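Local coordinates for insecticidal crystal protein Cry7Cal (Bacillus thuringiensis, PDB 5ZI1), which is an insecticidal toxin active against the locust Locusta migratoria manilensis, probably binding receptors and forming pores in gut membranes as related delta endotoxins do, at residues A238-M243 against Y559-M564; L292-T297 against T329-N334; L497-N502 against L578-A583; D533-F538 against A542-F547. One frame throughout, in Å; residues are numbered along the deposited sequence.

Contact 1: A238-M243 against Y559-M564; sequences ARTYPM and YSYLTM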
loop_
_atom_site.group_PDB
_atom_site.type_symbol
_atom_site.label_atom_id
_atom_site.label_comp_id
_atom_site.label_asym_id
_atom_site.label_seq_id
_atom_site.Cartn_x
_atom_site.Cartn_y
_atom_site.Cartn_z
ATOM N N ALA A 238 21.575 -2.253 2.459
ATOM C CA ALA A 238 22.216 -3.229 1.583
ATOM C C ALA A 238 22.916 -4.354 2.337
ATOM O O ALA A 238 23.293 -5.347 1.707
ATOM C CB ALA A 238 23.224 -2.535 0.669
ATOM N N ARG A 239 23.108 -4.227 3.648
ATOM C CA ARG A 239 23.642 -5.350 4.411
ATOM C C ARG A 239 22.552 -6.343 4.777
ATOM O O ARG A 239 22.777 -7.557 4.733
ATOM C CB ARG A 239 24.334 -4.856 5.677
ATOM C CG ARG A 239 25.694 -4.290 5.416
ATOM C CD ARG A 239 26.308 -3.689 6.668
ATOM N NE ARG A 239 27.308 -2.728 6.243
ATOM C CZ ARG A 239 27.979 -1.913 7.047
ATOM N NH1 ARG A 239 27.775 -1.938 8.357
ATOM N NH2 ARG A 239 28.856 -1.069 6.518
ATOM N N THR A 240 21.378 -5.839 5.168
ATOM C CA THR A 240 20.256 -6.707 5.493
ATOM C C THR A 240 19.621 -7.275 4.231
ATOM O O THR A 240 19.059 -8.376 4.263
ATOM C CB THR A 240 19.218 -5.939 6.311
ATOM O OG1 THR A 240 19.869 -5.220 7.364
ATOM C CG2 THR A 240 18.199 -6.868 6.919
ATOM N N TYR A 241 19.741 -6.568 3.113
ATOM C CA TYR A 241 19.186 -7.001 1.830
ATOM C C TYR A 241 20.279 -6.900 0.774
ATOM O O TYR A 241 20.286 -5.974 -0.054
ATOM C CB TYR A 241 17.945 -6.183 1.467
ATOM C CG TYR A 241 16.831 -6.325 2.493
ATOM C CD1 TYR A 241 16.705 -5.421 3.550
ATOM C CD2 TYR A 241 15.918 -7.371 2.419
ATOM C CE1 TYR A 241 15.688 -5.560 4.500
ATOM C CE2 TYR A 241 14.901 -7.516 3.363
ATOM C CZ TYR A 241 14.787 -6.611 4.396
ATOM O OH TYR A 241 13.778 -6.769 5.334
ATOM N N PRO A 242 21.225 -7.847 0.771
ATOM C CA PRO A 242 22.308 -7.831 -0.219
ATOM C C PRO A 242 21.924 -8.371 -1.586
ATOM O O PRO A 242 22.783 -8.403 -2.477
ATOM C CB PRO A 242 23.380 -8.724 0.430
ATOM C CG PRO A 242 22.589 -9.726 1.204
ATOM C CD PRO A 242 21.368 -8.961 1.729
ATOM N N MET A 243 20.683 -8.804 -1.795
ATOM C CA MET A 243 20.263 -9.191 -3.136
ATOM C C MET A 243 18.799 -8.835 -3.359
ATOM O O MET A 243 18.091 -8.382 -2.450
ATOM C CB MET A 243 20.517 -10.681 -3.396
ATOM C CG MET A 243 19.668 -11.641 -2.587
ATOM S SD MET A 243 20.516 -13.238 -2.384
ATOM C CE MET A 243 21.588 -13.284 -3.826
ATOM N N TYR A 559 11.233 -2.466 15.295
ATOM C CA TYR A 559 11.432 -3.767 14.678
ATOM C C TYR A 559 12.905 -4.135 14.631
ATOM O O TYR A 559 13.763 -3.292 14.367
ATOM C CB TYR A 559 10.891 -3.797 13.239
ATOM C CG TYR A 559 9.397 -3.781 13.150
ATOM C CD1 TYR A 559 8.660 -4.941 13.367
ATOM C CD2 TYR A 559 8.712 -2.607 12.836
ATOM C CE1 TYR A 559 7.285 -4.929 13.290
ATOM C CE2 TYR A 559 7.329 -2.592 12.740
ATOM C CZ TYR A 559 6.624 -3.750 12.973
ATOM O OH TYR A 559 5.263 -3.742 12.903
ATOM N N SER A 560 13.186 -5.417 14.835
ATOM C CA SER A 560 14.458 -5.952 14.370
ATOM C C SER A 560 14.217 -7.249 13.605
ATOM O O SER A 560 13.090 -7.524 13.178
ATOM C CB SER A 560 15.431 -6.156 15.537
ATOM O OG SER A 560 14.784 -6.836 16.588
ATOM N N TYR A 561 15.265 -8.039 13.417
ATOM C CA TYR A 561 15.203 -9.267 12.649
ATOM C C TYR A 561 15.663 -10.445 13.492
ATOM O O TYR A 561 16.521 -10.326 14.384
ATOM C CB TYR A 561 16.051 -9.170 11.387
ATOM C CG TYR A 561 15.524 -8.124 10.423
ATOM C CD1 TYR A 561 15.947 -6.804 10.503
ATOM C CD2 TYR A 561 14.573 -8.456 9.458
ATOM C CE1 TYR A 561 15.476 -5.860 9.644
ATOM C CE2 TYR A 561 14.074 -7.506 8.585
ATOM C CZ TYR A 561 14.537 -6.210 8.682
ATOM O OH TYR A 561 14.078 -5.239 7.833
ATOM N N LEU A 562 15.095 -11.594 13.161
ATOM C CA LEU A 562 15.320 -12.836 13.875
ATOM C C LEU A 562 15.451 -13.930 12.830
ATOM O O LEU A 562 14.499 -14.199 12.092
ATOM C CB LEU A 562 14.149 -13.117 14.816
ATOM C CG LEU A 562 14.077 -14.470 15.516
ATOM C CD1 LEU A 562 13.163 -14.294 16.629
ATOM C CD2 LEU A 562 13.476 -15.594 14.635
ATOM N N THR A 563 16.594 -14.593 12.798
ATOM C CA THR A 563 16.884 -15.554 11.751
ATOM C C THR A 563 16.791 -16.978 12.281
ATOM O O THR A 563 17.380 -17.302 13.318
ATOM C CB THR A 563 18.263 -15.274 11.160
ATOM O OG1 THR A 563 18.293 -13.918 10.710
ATOM C CG2 THR A 563 18.561 -16.210 9.997
ATOM N N MET A 564 16.040 -17.819 11.569
ATOM C CA MET A 564 15.949 -19.236 11.874
ATOM C C MET A 564 16.585 -20.017 10.739
ATOM O O MET A 564 16.300 -19.755 9.566
ATOM C CB MET A 564 14.502 -19.657 12.091
ATOM C CG MET A 564 13.903 -19.110 13.355
ATOM S SD MET A 564 12.116 -19.245 13.385
ATOM C CE MET A 564 11.759 -18.075 12.086
#
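Where the N-terminal helical domain of this three-domain toxin core hands over to its β-rich part, Thr240 and Tyr241 of the connecting loop meet Tyr561 on a strand of the C-terminal β-sandwich. The touch is made wholly by side chains, since the nearest CA atoms, those of Thr240 and Tyr561, remain 9.1 Å apart. Thr240 lays its methyl over one face of the phenol ring in a CH-π contact, with CG2 4.1 Å from the centroid of the Tyr561 ring and 16° off the ring normal. The first torsion of Thr240 (chi1 -47°) sets CG2 anti to the backbone N, which brings it over the Tyr561 ring, and puts OG1 beside that N, where Asp237 hydrogen-bonds it. Tyr241 comes in roughly at right angles to Tyr561. Its OH lies 2.9 Å from Tyr561 OH and 3.3 Å from Tyr561 CE2, while Tyr561 OH sits at the edge of the Tyr241 ring, near its plane. The Tyr241 hydroxyl is anchored by a hydrogen bond to Glu596 on strand 589-599. Arg525 of strand 521-530 is a cation-π partner of the Tyr241 ring and hydrogen-bonds Thr240 O, while on the helical side Arg239 forms salt bridges with Glu159 of helix 141-165 and Asp173 of helix 169-202, leaving the loop held between helices and sandwich.

Contact 2: L292-T297 against T329-N334; sequences LFQWLT and TENTFN
Gln294 meets the rim of the Phe333 ring with its amide oxygen: OE1 is 3.6 Å from Phe333 CE2 and 3.7 Å from Phe333 CZ, at the ring edge and near its plane. Amide and ring are steeply turned, 75° apart. An extended chain beyond CG (chi2 -179°) carries OE1 this far. The same oxygen lies 3.7 Å from Asn331 ND2, a van der Waals approach and not a hydrogen bond. The side chains span the gap between second-neighbour strands in the Greek-key sheet of the middle, β-prism domain: strand 312-324 runs between them, and the CA atoms of Gln294 and Asn331 are 8.7 Å apart. Thr322 of that intervening strand satisfies Gln294 OE1 with its hydroxyl and also makes a weak hydrogen bond with Asn331 ND2, so both amides turn to one hydroxyl, Asn331 only weakly. Further along, a water links the two segments, donating to Glu330 OE2 at 2.7 Å and hydrogen-bonding Thr297 OG1 at 2.9 Å.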
loop_
_atom_site.group_PDB
_atom_site.type_symbol
_atom_site.label_atom_id
_atom_site.label_comp_id
_atom_site.label_asym_id
_atom_site.label_seq_id
_atom_site.Cartn_x
_atom_site.Cartn_y
_atom_site.Cartn_z
ATOM N N LEU A 292 -6.279 -11.317 7.533
ATOM C CA LEU A 292 -5.480 -11.994 6.523
ATOM C C LEU A 292 -5.865 -11.497 5.136
ATOM O O LEU A 292 -7.000 -11.078 4.898
ATOM C CB LEU A 292 -5.692 -13.500 6.639
ATOM C CG LEU A 292 -5.394 -13.982 8.070
ATOM C CD1 LEU A 292 -5.767 -15.440 8.246
ATOM C CD2 LEU A 292 -3.920 -13.751 8.404
ATOM N N PHE A 293 -4.913 -11.504 4.213
ATOM C CA PHE A 293 -5.207 -10.924 2.914
ATOM C C PHE A 293 -6.284 -11.764 2.211
ATOM O O PHE A 293 -6.305 -12.993 2.330
ATOM C CB PHE A 293 -3.919 -10.837 2.088
ATOM C CG PHE A 293 -4.106 -10.164 0.764
ATOM C CD1 PHE A 293 -3.908 -8.799 0.637
ATOM C CD2 PHE A 293 -4.537 -10.896 -0.356
ATOM C CE1 PHE A 293 -4.107 -8.152 -0.604
ATOM C CE2 PHE A 293 -4.745 -10.264 -1.594
ATOM C CZ PHE A 293 -4.518 -8.899 -1.722
ATOM N N GLN A 294 -7.201 -11.105 1.490
ATOM C CA GLN A 294 -8.387 -11.774 0.957
ATOM C C GLN A 294 -8.578 -11.479 -0.522
ATOM O O GLN A 294 -8.484 -10.328 -0.959
ATOM C CB GLN A 294 -9.663 -11.360 1.700
ATOM C CG GLN A 294 -9.720 -11.737 3.153
ATOM C CD GLN A 294 -11.026 -11.299 3.812
ATOM O OE1 GLN A 294 -11.989 -12.047 3.844
ATOM N NE2 GLN A 294 -11.054 -10.086 4.341
ATOM N N TRP A 295 -8.876 -12.525 -1.287
ATOM C CA TRP A 295 -9.070 -12.431 -2.728
ATOM C C TRP A 295 -10.562 -12.476 -3.015
ATOM O O TRP A 295 -11.259 -13.365 -2.516
ATOM C CB TRP A 295 -8.351 -13.565 -3.455
ATOM C CG TRP A 295 -6.910 -13.615 -3.088
ATOM C CD1 TRP A 295 -6.362 -14.203 -1.981
ATOM C CD2 TRP A 295 -5.830 -13.003 -3.798
ATOM N NE1 TRP A 295 -5.004 -14.014 -1.978
ATOM C CE2 TRP A 295 -4.652 -13.278 -3.078
ATOM C CE3 TRP A 295 -5.747 -12.251 -4.972
ATOM C CZ2 TRP A 295 -3.402 -12.832 -3.499
ATOM C CZ3 TRP A 295 -4.517 -11.821 -5.397
ATOM C CH2 TRP A 295 -3.351 -12.108 -4.658
ATOM N N LEU A 296 -11.052 -11.506 -3.783
ATOM C CA LEU A 296 -12.483 -11.433 -4.057
ATOM C C LEU A 296 -12.852 -12.510 -5.065
ATOM O O LEU A 296 -12.305 -12.543 -6.170
ATOM C CB LEU A 296 -12.844 -10.052 -4.582
ATOM C CG LEU A 296 -14.328 -9.764 -4.759
ATOM C CD1 LEU A 296 -15.059 -10.067 -3.479
ATOM C CD2 LEU A 296 -14.531 -8.309 -5.164
ATOM N N THR A 297 -13.767 -13.401 -4.700
ATOM C CA THR A 297 -14.169 -14.435 -5.646
ATOM C C THR A 297 -15.605 -14.307 -6.148
ATOM O O THR A 297 -15.935 -14.927 -7.163
ATOM C CB THR A 297 -13.972 -15.827 -5.029
ATOM O OG1 THR A 297 -14.893 -16.000 -3.945
ATOM C CG2 THR A 297 -12.546 -15.965 -4.469
ATOM N N THR A 329 -11.441 -22.403 1.344
ATOM C CA THR A 329 -12.507 -22.002 2.256
ATOM C C THR A 329 -13.018 -20.610 1.897
ATOM O O THR A 329 -12.253 -19.719 1.521
ATOM C CB THR A 329 -11.994 -22.025 3.707
ATOM O OG1 THR A 329 -11.375 -23.285 3.970
ATOM C CG2 THR A 329 -13.128 -21.832 4.705
ATOM N N GLU A 330 -14.321 -20.428 1.997
ATOM C CA GLU A 330 -14.952 -19.201 1.545
ATOM C C GLU A 330 -15.277 -18.335 2.748
ATOM O O GLU A 330 -15.738 -18.834 3.778
ATOM C CB GLU A 330 -16.219 -19.495 0.744
ATOM C CG GLU A 330 -15.972 -20.182 -0.588
ATOM C CD GLU A 330 -17.261 -20.392 -1.379
ATOM O OE1 GLU A 330 -18.332 -20.561 -0.746
ATOM O OE2 GLU A 330 -17.206 -20.387 -2.632
ATOM N N ASN A 331 -14.998 -17.042 2.624
ATOM C CA ASN A 331 -15.447 -16.054 3.593
ATOM C C ASN A 331 -16.584 -15.284 2.940
ATOM O O ASN A 331 -16.425 -14.774 1.824
ATOM C CB ASN A 331 -14.304 -15.116 4.008
ATOM C CG ASN A 331 -13.052 -15.893 4.450
ATOM O OD1 ASN A 331 -13.091 -16.625 5.432
ATOM N ND2 ASN A 331 -11.952 -15.743 3.713
ATOM N N THR A 332 -17.726 -15.211 3.624
ATOM C CA THR A 332 -18.913 -14.557 3.091
ATOM C C THR A 332 -19.300 -13.394 3.981
ATOM O O THR A 332 -19.436 -13.569 5.194
ATOM C CB THR A 332 -20.084 -15.534 2.989
ATOM O OG1 THR A 332 -19.706 -16.613 2.139
ATOM C CG2 THR A 332 -21.335 -14.844 2.425
ATOM N N PHE A 333 -19.509 -12.225 3.372
ATOM C CA PHE A 333 -20.017 -11.044 4.063
ATOM C C PHE A 333 -21.307 -10.581 3.398
ATOM O O PHE A 333 -21.333 -10.336 2.188
ATOM C CB PHE A 333 -18.966 -9.942 4.064
ATOM C CG PHE A 333 -17.636 -10.427 4.548
ATOM C CD1 PHE A 333 -17.362 -10.487 5.905
ATOM C CD2 PHE A 333 -16.692 -10.900 3.653
ATOM C CE1 PHE A 333 -16.144 -10.969 6.368
ATOM C CE2 PHE A 333 -15.485 -11.380 4.101
ATOM C CZ PHE A 333 -15.208 -11.412 5.467
ATOM N N ASN A 334 -22.364 -10.460 4.192
ATOM C CA ASN A 334 -23.668 -10.029 3.723
ATOM C C ASN A 334 -23.969 -8.612 4.197
ATOM O O ASN A 334 -23.561 -8.210 5.289
ATOM C CB ASN A 334 -24.750 -10.989 4.208
ATOM C CG ASN A 334 -24.511 -12.410 3.735
ATOM O OD1 ASN A 334 -24.665 -12.714 2.544
ATOM N ND2 ASN A 334 -24.129 -13.292 4.657
HETATM O O HOH W 1 -15.135 -18.866 -3.595
#

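Contact 3: L497-N502 against L578-A583; sequences LKIVNN and LYIIKA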
loop_
_atom_site.group_PDB
_atom_site.type_symbol
_atom_site.label_atom_id
_atom_site.label_comp_id
_atom_site.label_asym_id
_atom_site.label_seq_id
_atom_site.Cartn_x
_atom_site.Cartn_y
_atom_site.Cartn_z
ATOM N N LEU A 497 0.588 -8.973 12.411
ATOM C CA LEU A 497 0.063 -9.838 13.458
ATOM C C LEU A 497 0.479 -9.338 14.836
ATOM O O LEU A 497 1.632 -8.942 15.043
ATOM C CB LEU A 497 0.552 -11.278 13.284
ATOM C CG LEU A 497 0.065 -12.059 12.059
ATOM C CD1 LEU A 497 -0.031 -13.544 12.363
ATOM C CD2 LEU A 497 -1.260 -11.531 11.571
ATOM N N LYS A 498 -0.461 -9.388 15.784
ATOM C CA LYS A 498 -0.201 -9.067 17.182
ATOM C C LYS A 498 -0.475 -10.301 18.030
ATOM O O LYS A 498 -1.631 -10.712 18.182
ATOM C CB LYS A 498 -1.064 -7.901 17.642
ATOM C CG LYS A 498 -0.780 -7.467 19.059
ATOM C CD LYS A 498 -1.660 -6.291 19.424
ATOM C CE LYS A 498 -2.839 -6.724 20.279
ATOM N NZ LYS A 498 -2.635 -6.336 21.717
ATOM N N ILE A 499 0.577 -10.875 18.604
ATOM C CA ILE A 499 0.473 -12.071 19.429
ATOM C C ILE A 499 0.655 -11.678 20.891
ATOM O O ILE A 499 1.646 -11.029 21.247
ATOM C CB ILE A 499 1.514 -13.126 19.017
ATOM C CG1 ILE A 499 1.525 -13.293 17.499
ATOM C CG2 ILE A 499 1.236 -14.472 19.694
ATOM C CD1 ILE A 499 2.817 -13.871 16.990
ATOM N N VAL A 500 -0.299 -12.072 21.732
ATOM C CA VAL A 500 -0.196 -11.949 23.183
ATOM C C VAL A 500 -0.075 -13.360 23.760
ATOM O O VAL A 500 -1.008 -14.165 23.642
ATOM C CB VAL A 500 -1.401 -11.204 23.776
ATOM C CG1 VAL A 500 -1.202 -11.006 25.252
ATOM C CG2 VAL A 500 -1.611 -9.855 23.063
ATOM N N ASN A 501 1.067 -13.651 24.404
ATOM C CA ASN A 501 1.456 -15.040 24.663
ATOM C C ASN A 501 0.528 -15.700 25.676
ATOM O O ASN A 501 0.054 -16.820 25.449
ATOM C CB ASN A 501 2.922 -15.093 25.126
ATOM C CG ASN A 501 3.351 -16.472 25.653
ATOM O OD1 ASN A 501 2.725 -17.494 25.361
ATOM N ND2 ASN A 501 4.456 -16.499 26.404
ATOM N N ASN A 502 0.232 -15.018 26.787
ATOM C CA ASN A 502 -0.658 -15.621 27.774
ATOM C C ASN A 502 -2.047 -15.920 27.215
ATOM O O ASN A 502 -2.805 -16.659 27.857
ATOM C CB ASN A 502 -0.780 -14.742 29.038
ATOM C CG ASN A 502 -1.604 -13.459 28.825
ATOM O OD1 ASN A 502 -2.823 -13.503 28.581
ATOM N ND2 ASN A 502 -0.944 -12.305 28.977
ATOM N N LEU A 578 4.214 -20.840 11.785
ATOM C CA LEU A 578 5.044 -20.112 12.731
ATOM C C LEU A 578 4.542 -20.437 14.124
ATOM O O LEU A 578 3.331 -20.534 14.346
ATOM C CB LEU A 578 5.008 -18.597 12.500
ATOM C CG LEU A 578 6.007 -17.796 13.359
ATOM C CD1 LEU A 578 6.736 -16.752 12.530
ATOM C CD2 LEU A 578 5.351 -17.146 14.557
ATOM N N TYR A 579 5.478 -20.626 15.052
ATOM C CA TYR A 579 5.154 -21.011 16.413
ATOM C C TYR A 579 5.812 -20.047 17.384
ATOM O O TYR A 579 6.890 -19.517 17.121
ATOM C CB TYR A 579 5.634 -22.435 16.740
ATOM C CG TYR A 579 5.151 -23.520 15.818
ATOM C CD1 TYR A 579 5.802 -23.781 14.632
ATOM C CD2 TYR A 579 4.062 -24.306 16.155
ATOM C CE1 TYR A 579 5.371 -24.783 13.788
ATOM C CE2 TYR A 579 3.618 -25.315 15.314
ATOM C CZ TYR A 579 4.281 -25.549 14.132
ATOM O OH TYR A 579 3.860 -26.551 13.283
ATOM N N ILE A 580 5.149 -19.839 18.513
ATOM C CA ILE A 580 5.731 -19.215 19.686
ATOM C C ILE A 580 5.724 -20.276 20.767
ATOM O O ILE A 580 4.658 -20.789 21.123
ATOM C CB ILE A 580 4.947 -17.978 20.144
ATOM C CG1 ILE A 580 4.974 -16.880 19.077
ATOM C CG2 ILE A 580 5.491 -17.465 21.473
ATOM C CD1 ILE A 580 6.353 -16.340 18.793
ATOM N N ILE A 581 6.899 -20.606 21.295
ATOM C CA ILE A 581 7.009 -21.633 22.325
ATOM C C ILE A 581 6.583 -20.976 23.633
ATOM O O ILE A 581 7.378 -20.277 24.275
ATOM C CB ILE A 581 8.422 -22.217 22.403
ATOM C CG1 ILE A 581 8.918 -22.576 20.999
ATOM C CG2 ILE A 581 8.458 -23.441 23.314
ATOM C CD1 ILE A 581 7.980 -23.485 20.226
ATOM N N LYS A 582 5.318 -21.187 24.025
ATOM C CA LYS A 582 4.761 -20.490 25.186
ATOM C C LYS A 582 5.629 -20.678 26.425
ATOM O O LYS A 582 5.952 -19.710 27.117
ATOM C CB LYS A 582 3.336 -20.972 25.471
ATOM C CG LYS A 582 2.286 -20.483 24.502
ATOM C CD LYS A 582 0.882 -20.843 24.983
ATOM C CE LYS A 582 0.310 -19.778 25.900
ATOM N NZ LYS A 582 0.392 -20.085 27.345
ATOM N N ALA A 583 6.029 -21.929 26.695
ATOM C CA ALA A 583 6.687 -22.289 27.951
ATOM C C ALA A 583 7.948 -21.483 28.205
ATOM O O ALA A 583 8.273 -21.196 29.361
ATOM C CB ALA A 583 7.035 -23.773 27.956
#
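Segments 497-502 and 578-583 exchange no backbone hydrogen bonds; they belong to two different sheets of the C-terminal β-sandwich and draw closest at Asn501 and Lys582, whose CA atoms are 6.4 Å apart. Within the strands, Ile499 and Ile580 point toward each other, and Ile499 CD1 touches Ile580 CG1 at 4.2 Å. Asn501, in a short 3-10 turn, packs tightly on the aliphatic part of Lys582. Its OD1 lies 3.1 Å from Lys582 CG, while its backbone O is 3.0 Å from Lys582 CE. Bends at chi3 (88°) and chi4 (-100°) bring the lysine chain obliquely across the asparagine, yet NZ stays 3.8 Å from Asn501 O, too long for a bond. Asn501 OD1 is thus buried against methylenes without a polar partner in the model, whereas ND2 is held by Ser586 O. Strand 589-599 flanks Ile499 within its sheet, and Val509 on strand 508-513 packs against both isoleucines.

Contact 4: D533-F538 against A542-F547; sequences DGVMSF and AHDEYF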
loop_
_atom_site.group_PDB
_atom_site.type_symbol
_atom_site.label_atom_id
_atom_site.label_comp_id
_atom_site.label_asym_id
_atom_site.label_seq_id
_atom_site.Cartn_x
_atom_site.Cartn_y
_atom_site.Cartn_z
ATOM N N ASP A 533 11.126 -11.308 26.058
ATOM C CA ASP A 533 11.955 -12.354 25.480
ATOM C C ASP A 533 11.120 -13.600 25.208
ATOM O O ASP A 533 10.116 -13.859 25.879
ATOM C CB ASP A 533 13.116 -12.711 26.430
ATOM C CG ASP A 533 13.809 -11.474 27.028
ATOM O OD1 ASP A 533 13.838 -10.400 26.375
ATOM O OD2 ASP A 533 14.349 -11.578 28.154
ATOM N N GLY A 534 11.564 -14.396 24.246
ATOM C CA GLY A 534 10.938 -15.689 24.043
ATOM C C GLY A 534 11.608 -16.485 22.951
ATOM O O GLY A 534 12.719 -16.164 22.518
ATOM N N VAL A 535 10.899 -17.520 22.488
ATOM C CA VAL A 535 11.431 -18.495 21.546
ATOM C C VAL A 535 10.424 -18.692 20.420
ATOM O O VAL A 535 9.232 -18.893 20.673
ATOM C CB VAL A 535 11.754 -19.834 22.244
ATOM C CG1 VAL A 535 12.140 -20.884 21.234
ATOM C CG2 VAL A 535 12.877 -19.641 23.248
ATOM N N MET A 536 10.907 -18.639 19.181
ATOM C CA MET A 536 10.091 -18.765 17.985
ATOM C C MET A 536 10.524 -20.003 17.201
ATOM O O MET A 536 11.636 -20.507 17.365
ATOM C CB MET A 536 10.215 -17.493 17.118
ATOM C CG MET A 536 9.112 -17.291 16.079
ATOM S SD MET A 536 9.314 -15.761 15.109
ATOM C CE MET A 536 9.043 -14.520 16.387
ATOM N N SER A 537 9.639 -20.488 16.332
ATOM C CA SER A 537 9.928 -21.670 15.535
ATOM C C SER A 537 9.127 -21.626 14.239
ATOM O O SER A 537 8.031 -21.054 14.187
ATOM C CB SER A 537 9.602 -22.954 16.299
ATOM O OG SER A 537 9.765 -24.087 15.466
ATOM N N PHE A 538 9.673 -22.254 13.195
ATOM C CA PHE A 538 9.042 -22.218 11.886
ATOM C C PHE A 538 9.196 -23.575 11.208
ATOM O O PHE A 538 10.197 -24.271 11.400
ATOM C CB PHE A 538 9.631 -21.096 11.019
ATOM C CG PHE A 538 8.761 -20.712 9.860
ATOM C CD1 PHE A 538 7.752 -19.772 10.014
ATOM C CD2 PHE A 538 8.941 -21.295 8.619
ATOM C CE1 PHE A 538 6.941 -19.420 8.950
ATOM C CE2 PHE A 538 8.135 -20.948 7.552
ATOM C CZ PHE A 538 7.136 -20.011 7.718
ATOM N N ALA A 542 14.837 -26.943 11.959
ATOM C CA ALA A 542 14.943 -27.849 13.094
ATOM C C ALA A 542 15.001 -27.096 14.418
ATOM O O ALA A 542 14.228 -27.388 15.335
ATOM C CB ALA A 542 16.168 -28.745 12.923
ATOM N N HIS A 543 15.909 -26.134 14.550
ATOM C CA HIS A 543 16.112 -25.480 15.844
ATOM C C HIS A 543 15.233 -24.243 16.001
ATOM O O HIS A 543 15.086 -23.441 15.076
ATOM C CB HIS A 543 17.579 -25.108 16.043
ATOM C CG HIS A 543 18.483 -26.296 16.127
ATOM N ND1 HIS A 543 19.846 -26.189 16.297
ATOM C CD2 HIS A 543 18.215 -27.622 16.051
ATOM C CE1 HIS A 543 20.378 -27.398 16.328
ATOM N NE2 HIS A 543 19.411 -28.285 16.176
ATOM N N ASP A 544 14.641 -24.109 17.183
ATOM C CA ASP A 544 13.911 -22.908 17.549
ATOM C C ASP A 544 14.896 -21.804 17.910
ATOM O O ASP A 544 16.023 -22.069 18.325
ATOM C CB ASP A 544 12.972 -23.191 18.723
ATOM C CG ASP A 544 12.057 -24.403 18.481
ATOM O OD1 ASP A 544 11.975 -24.894 17.328
ATOM O OD2 ASP A 544 11.413 -24.859 19.458
ATOM N N GLU A 545 14.469 -20.553 17.758
ATOM C CA GLU A 545 15.385 -19.429 17.921
ATOM C C GLU A 545 14.902 -18.499 19.026
ATOM O O GLU A 545 13.781 -17.980 18.966
ATOM C CB GLU A 545 15.560 -18.673 16.602
ATOM C CG GLU A 545 16.790 -17.741 16.578
ATOM C CD GLU A 545 18.134 -18.487 16.607
ATOM O OE1 GLU A 545 19.153 -17.836 16.936
ATOM O OE2 GLU A 545 18.184 -19.713 16.308
ATOM N N TYR A 546 15.750 -18.293 20.031
ATOM C CA TYR A 546 15.468 -17.325 21.085
ATOM C C TYR A 546 15.538 -15.900 20.540
ATOM O O TYR A 546 16.453 -15.561 19.786
ATOM C CB TYR A 546 16.478 -17.520 22.216
ATOM C CG TYR A 546 16.454 -16.527 23.360
ATOM C CD1 TYR A 546 15.574 -16.685 24.421
ATOM C CD2 TYR A 546 17.364 -15.472 23.416
ATOM C CE1 TYR A 546 15.564 -15.792 25.494
ATOM C CE2 TYR A 546 17.373 -14.579 24.494
ATOM C CZ TYR A 546 16.467 -14.747 25.531
ATOM O OH TYR A 546 16.450 -13.878 26.607
ATOM N N PHE A 547 14.561 -15.058 20.915
ATOM C CA PHE A 547 14.577 -13.635 20.574
ATOM C C PHE A 547 14.469 -12.759 21.815
ATOM O O PHE A 547 13.843 -13.135 22.810
ATOM C CB PHE A 547 13.431 -13.238 19.626
ATOM C CG PHE A 547 12.064 -13.467 20.202
ATOM C CD1 PHE A 547 11.421 -12.482 20.930
ATOM C CD2 PHE A 547 11.433 -14.684 20.037
ATOM C CE1 PHE A 547 10.171 -12.719 21.490
ATOM C CE2 PHE A 547 10.185 -14.924 20.580
ATOM C CZ PHE A 547 9.550 -13.943 21.301
#
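Four backbone hydrogen bonds pair Gly534 with Phe547 and Met536 with Glu545. Phe547 N to Gly534 O is the shortest at 2.7 Å, whereas Met536 N reaches Glu545 O at 3.0 Å from above the carbonyl plane, 36° out of it. CA-H...O contacts supplement them, as from Tyr546 CA to Gly534 O at 3.3 Å. Aromatic packing centres on Gly534: the Phe547 ring lies over its backbone, with Gly534 CA 3.8 Å from the ring centroid in a CH-π contact and Gly534 O above the same ring near its rim. Phe547 can fold across the neighbouring strand because CG stands between backbone N and carbonyl carbon (chi1 61°). Apolar contacts add Met536 CB against Phe547 CD2 on this face. On the reverse face, Val535 CG2 meets the edge of the Tyr546 ring, 4.2 Å from Tyr546 CD1. Among the polar side chains, Ser537 OG approaches Asp544 OD1 at 3.0 Å, a possible hydrogen bond, since the serine proton could turn to a different acceptor. The whole is an antiparallel β-hairpin at the margin of a sandwich sheet, with an aromatic ring covering its cross-strand glycine in a hydrogen-bonded pair.

In the fold
From the N terminus, the chain leaves the helical domain at 238-243, opening the long loop that contact 1 closes at 559-564. Contact 2 opens and closes within it, in the middle domain, and is complete before contact 3 opens. Contact 3 starts at 497-502 and ends only at 578-583, beyond the close of contact 1, so these two cross. The short hairpin of contact 4 falls inside both their loops. Its strand 534-538 neighbours strand 575-580 of contact 3, with probable backbone hydrogen bonds from Tyr579 and Ile581, while Leu562 packs on Phe547. Contact 1 ties the loop leaving the helical domain to one sandwich sheet, contact 3 joins the two sheets, and contact 4 forms the hairpin at the edge of the second.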